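Local coordinates for protein aldehyde dehydrogenase (Trypanosoma brucei, PDB 5MYP) that probably oxidises aldehydes with NAD+ as cofactor, as a glycosomal member of the aldehyde dehydrogenase family, at residues L325-G338 against I347-V361. Sequence-based numbering, arbitrary orientation.
Sequences LMEFMKGGKVAVGG and IAPTILTNIDPTHPV. Unlike the reference sequence in segment 347-361: Asn354 (reference Asp).
Gly331 CA sits over the centre of the His359 imidazole face, 3.4 Å from the ring centroid, a CH-pi contact. With CG anti to the backbone N (chi1 -173°), the ring is carried under Gly331, and chi2 near -81° sets its turn. His359 CB lies 4.2 Å from Gly331 CA, CG and CD2 pass closer beneath the same carbon, CE1 lies 3.8 Å from Gly331 N, and NE2 reaches that N at 3.5 Å, a packing contact. Val361 N, 17° out of the ring plane, gives ND1 a nearly straight bond, which should limit rotation of the ring. Pro360 CD lies over the opposite face. Val361 CA sits over one face of the Phe328 ring, and Val361 CG2 touches Phe328 CB. Leu352 CD1 meets Phe328 O and CD2 meets Val334 CG2. Lys333 and Thr353 exchange two backbone bonds. Ile351 O receives Ala335 N at 2.9 Å and, weakly, Val336 N. Thr350 OG1 accepts Gly338 N (2.9 Å) and donates to Ala348 O. Strand 346-353 runs parallel to strand 370-376, and helix 272-287 packs on Ile351 and Thr353. Helix 319-328 leads into strand 333-336, which pairs antiparallel with strand 346-353, its register broken by a classic beta bulge, in a mixed sheet of the aldehyde dehydrogenase fold.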
# COMPACT_ATOMS: atom_id res chain seq x y z
N LEU A 325 -22.43 25.54 -4.81
CA LEU A 325 -21.45 26.45 -5.40
C LEU A 325 -21.94 27.90 -5.40
O LEU A 325 -21.16 28.82 -5.14
CB LEU A 325 -21.08 26.01 -6.82
CG LEU A 325 -20.29 24.69 -6.88
CD1 LEU A 325 -20.35 24.08 -8.28
CD2 LEU A 325 -18.85 24.89 -6.45
N MET A 326 -23.22 28.12 -5.69
CA MET A 326 -23.81 29.46 -5.61
C MET A 326 -23.75 30.03 -4.18
O MET A 326 -23.47 31.21 -4.01
CB MET A 326 -25.24 29.48 -6.15
CG MET A 326 -25.38 29.19 -7.65
SD MET A 326 -24.35 30.20 -8.73
CE MET A 326 -25.04 31.83 -8.42
N GLU A 327 -24.01 29.19 -3.18
CA GLU A 327 -23.88 29.62 -1.77
C GLU A 327 -22.44 29.95 -1.36
O GLU A 327 -22.23 30.82 -0.51
CB GLU A 327 -24.46 28.57 -0.80
CG GLU A 327 -25.98 28.47 -0.77
CD GLU A 327 -26.65 29.78 -0.44
OE1 GLU A 327 -27.44 30.26 -1.28
OE2 GLU A 327 -26.40 30.34 0.66
N PHE A 328 -21.46 29.28 -1.97
CA PHE A 328 -20.03 29.60 -1.74
C PHE A 328 -19.64 31.03 -2.12
O PHE A 328 -18.70 31.57 -1.53
CB PHE A 328 -19.09 28.62 -2.46
CG PHE A 328 -18.98 27.25 -1.82
CD1 PHE A 328 -19.36 26.98 -0.50
CD2 PHE A 328 -18.42 26.21 -2.56
CE1 PHE A 328 -19.21 25.71 0.04
CE2 PHE A 328 -18.27 24.94 -2.02
CZ PHE A 328 -18.67 24.69 -0.71
N MET A 329 -20.35 31.64 -3.07
CA MET A 329 -20.10 33.04 -3.45
C MET A 329 -20.35 34.04 -2.30
O MET A 329 -19.84 35.15 -2.34
CB MET A 329 -20.93 33.45 -4.67
CG MET A 329 -20.54 32.73 -5.96
SD MET A 329 -21.46 33.33 -7.39
CE MET A 329 -21.07 32.06 -8.60
N LYS A 330 -21.14 33.63 -1.30
CA LYS A 330 -21.42 34.46 -0.12
C LYS A 330 -20.23 34.60 0.83
O LYS A 330 -20.18 35.53 1.62
CB LYS A 330 -22.61 33.91 0.67
CG LYS A 330 -23.90 33.67 -0.12
CD LYS A 330 -24.48 34.95 -0.70
CE LYS A 330 -25.75 34.66 -1.48
NZ LYS A 330 -26.78 33.93 -0.68
N GLY A 331 -19.28 33.67 0.75
CA GLY A 331 -18.09 33.69 1.61
C GLY A 331 -17.00 34.69 1.26
O GLY A 331 -15.97 34.72 1.93
N GLY A 332 -17.20 35.49 0.21
CA GLY A 332 -16.32 36.61 -0.09
C GLY A 332 -16.93 37.60 -1.07
O GLY A 332 -18.10 37.49 -1.44
N LYS A 333 -16.12 38.57 -1.49
CA LYS A 333 -16.51 39.55 -2.49
C LYS A 333 -16.33 38.94 -3.88
O LYS A 333 -15.23 38.48 -4.21
CB LYS A 333 -15.64 40.81 -2.36
CG LYS A 333 -16.04 41.97 -3.27
CD LYS A 333 -15.11 43.16 -3.08
CE LYS A 333 -15.68 44.44 -3.67
NZ LYS A 333 -15.87 44.36 -5.15
N VAL A 334 -17.38 38.96 -4.70
CA VAL A 334 -17.27 38.54 -6.10
C VAL A 334 -16.47 39.62 -6.84
O VAL A 334 -17.02 40.65 -7.23
CB VAL A 334 -18.65 38.32 -6.77
CG1 VAL A 334 -18.49 38.02 -8.26
CG2 VAL A 334 -19.39 37.18 -6.08
N ALA A 335 -15.17 39.38 -7.00
CA ALA A 335 -14.28 40.31 -7.69
C ALA A 335 -14.40 40.17 -9.21
O ALA A 335 -14.35 41.16 -9.93
CB ALA A 335 -12.83 40.09 -7.26
N VAL A 336 -14.51 38.92 -9.68
CA VAL A 336 -14.68 38.62 -11.11
C VAL A 336 -15.77 37.56 -11.27
O VAL A 336 -15.78 36.57 -10.54
CB VAL A 336 -13.37 38.10 -11.74
CG1 VAL A 336 -13.56 37.77 -13.23
CG2 VAL A 336 -12.25 39.12 -11.58
N GLY A 337 -16.69 37.79 -12.19
CA GLY A 337 -17.65 36.78 -12.61
C GLY A 337 -18.92 36.71 -11.79
O GLY A 337 -19.58 37.72 -11.56
N GLY A 338 -19.27 35.50 -11.35
CA GLY A 338 -20.50 35.26 -10.59
C GLY A 338 -21.74 35.01 -11.44
O GLY A 338 -22.84 34.89 -10.90
N ILE A 347 -22.29 27.71 -14.29
CA ILE A 347 -21.68 28.71 -13.41
C ILE A 347 -20.34 29.11 -14.02
O ILE A 347 -19.45 28.27 -14.16
CB ILE A 347 -21.45 28.19 -11.97
CG1 ILE A 347 -22.76 27.71 -11.34
CG2 ILE A 347 -20.79 29.26 -11.10
CD1 ILE A 347 -22.59 27.04 -9.99
N ALA A 348 -20.19 30.38 -14.39
CA ALA A 348 -18.94 30.87 -14.96
C ALA A 348 -17.85 30.93 -13.88
O ALA A 348 -18.17 31.06 -12.70
CB ALA A 348 -19.13 32.25 -15.58
N PRO A 349 -16.57 30.83 -14.28
CA PRO A 349 -15.49 30.95 -13.30
C PRO A 349 -15.59 32.26 -12.52
O PRO A 349 -15.78 33.32 -13.12
CB PRO A 349 -14.21 30.91 -14.15
CG PRO A 349 -14.61 30.24 -15.41
CD PRO A 349 -16.04 30.61 -15.64
N THR A 350 -15.51 32.15 -11.20
CA THR A 350 -15.79 33.25 -10.30
C THR A 350 -14.65 33.38 -9.30
O THR A 350 -14.32 32.42 -8.60
CB THR A 350 -17.12 33.02 -9.57
OG1 THR A 350 -18.18 32.96 -10.54
CG2 THR A 350 -17.41 34.12 -8.55
N ILE A 351 -14.05 34.57 -9.25
CA ILE A 351 -12.93 34.87 -8.35
C ILE A 351 -13.47 35.60 -7.13
O ILE A 351 -14.10 36.66 -7.26
CB ILE A 351 -11.86 35.75 -9.04
CG1 ILE A 351 -11.40 35.12 -10.37
CG2 ILE A 351 -10.67 35.97 -8.10
CD1 ILE A 351 -10.46 35.98 -11.17
N LEU A 352 -13.23 35.03 -5.94
CA LEU A 352 -13.64 35.64 -4.68
C LEU A 352 -12.43 36.24 -3.98
O LEU A 352 -11.38 35.60 -3.91
CB LEU A 352 -14.28 34.61 -3.75
CG LEU A 352 -15.55 33.88 -4.19
CD1 LEU A 352 -16.01 32.98 -3.05
CD2 LEU A 352 -16.65 34.85 -4.59
N THR A 353 -12.59 37.46 -3.47
CA THR A 353 -11.59 38.11 -2.62
C THR A 353 -12.20 38.43 -1.26
O THR A 353 -13.40 38.22 -1.06
CB THR A 353 -11.07 39.41 -3.27
OG1 THR A 353 -12.17 40.29 -3.50
CG2 THR A 353 -10.37 39.11 -4.59
N ASN A 354 -11.38 38.91 -0.33
CA ASN A 354 -11.82 39.27 1.02
C ASN A 354 -12.57 38.11 1.67
O ASN A 354 -13.69 38.26 2.17
CB ASN A 354 -12.69 40.54 0.99
CG ASN A 354 -12.00 41.72 0.33
OD1 ASN A 354 -10.78 41.72 0.14
ND2 ASN A 354 -12.77 42.73 -0.03
N ILE A 355 -11.93 36.94 1.65
CA ILE A 355 -12.55 35.70 2.11
C ILE A 355 -12.56 35.63 3.64
O ILE A 355 -11.62 36.09 4.29
CB ILE A 355 -11.84 34.46 1.49
CG1 ILE A 355 -12.54 34.04 0.20
CG2 ILE A 355 -11.85 33.24 2.41
CD1 ILE A 355 -12.39 35.03 -0.92
N ASP A 356 -13.63 35.06 4.17
CA ASP A 356 -13.67 34.57 5.54
C ASP A 356 -13.11 33.13 5.51
O ASP A 356 -13.78 32.23 4.98
CB ASP A 356 -15.11 34.58 6.06
CG ASP A 356 -15.26 34.00 7.45
OD1 ASP A 356 -14.25 33.93 8.20
OD2 ASP A 356 -16.39 33.62 7.80
N PRO A 357 -11.89 32.90 6.06
CA PRO A 357 -11.30 31.54 6.01
C PRO A 357 -12.12 30.43 6.68
O PRO A 357 -11.97 29.26 6.32
CB PRO A 357 -9.95 31.71 6.72
CG PRO A 357 -9.66 33.17 6.68
CD PRO A 357 -11.00 33.84 6.77
N THR A 358 -12.97 30.79 7.65
CA THR A 358 -13.85 29.84 8.34
C THR A 358 -15.12 29.49 7.55
O THR A 358 -15.80 28.53 7.91
CB THR A 358 -14.28 30.37 9.72
OG1 THR A 358 -15.06 31.56 9.56
CG2 THR A 358 -13.07 30.67 10.60
N HIS A 359 -15.45 30.26 6.51
CA HIS A 359 -16.61 29.97 5.65
C HIS A 359 -16.40 28.63 4.93
O HIS A 359 -15.27 28.30 4.57
CB HIS A 359 -16.82 31.09 4.61
CG HIS A 359 -18.08 30.95 3.80
ND1 HIS A 359 -18.17 30.12 2.71
CD2 HIS A 359 -19.30 31.53 3.92
CE1 HIS A 359 -19.38 30.18 2.20
NE2 HIS A 359 -20.09 31.04 2.91
N PRO A 360 -17.49 27.85 4.73
CA PRO A 360 -17.44 26.59 3.98
C PRO A 360 -16.63 26.57 2.66
O PRO A 360 -16.04 25.54 2.33
CB PRO A 360 -18.91 26.30 3.71
CG PRO A 360 -19.61 26.82 4.92
CD PRO A 360 -18.81 28.01 5.40
N VAL A 361 -16.59 27.69 1.93
CA VAL A 361 -15.82 27.80 0.68
C VAL A 361 -14.31 27.60 0.88
O VAL A 361 -13.62 27.15 -0.04
CB VAL A 361 -16.08 29.16 -0.05
CG1 VAL A 361 -15.43 30.33 0.68
CG2 VAL A 361 -15.61 29.10 -1.50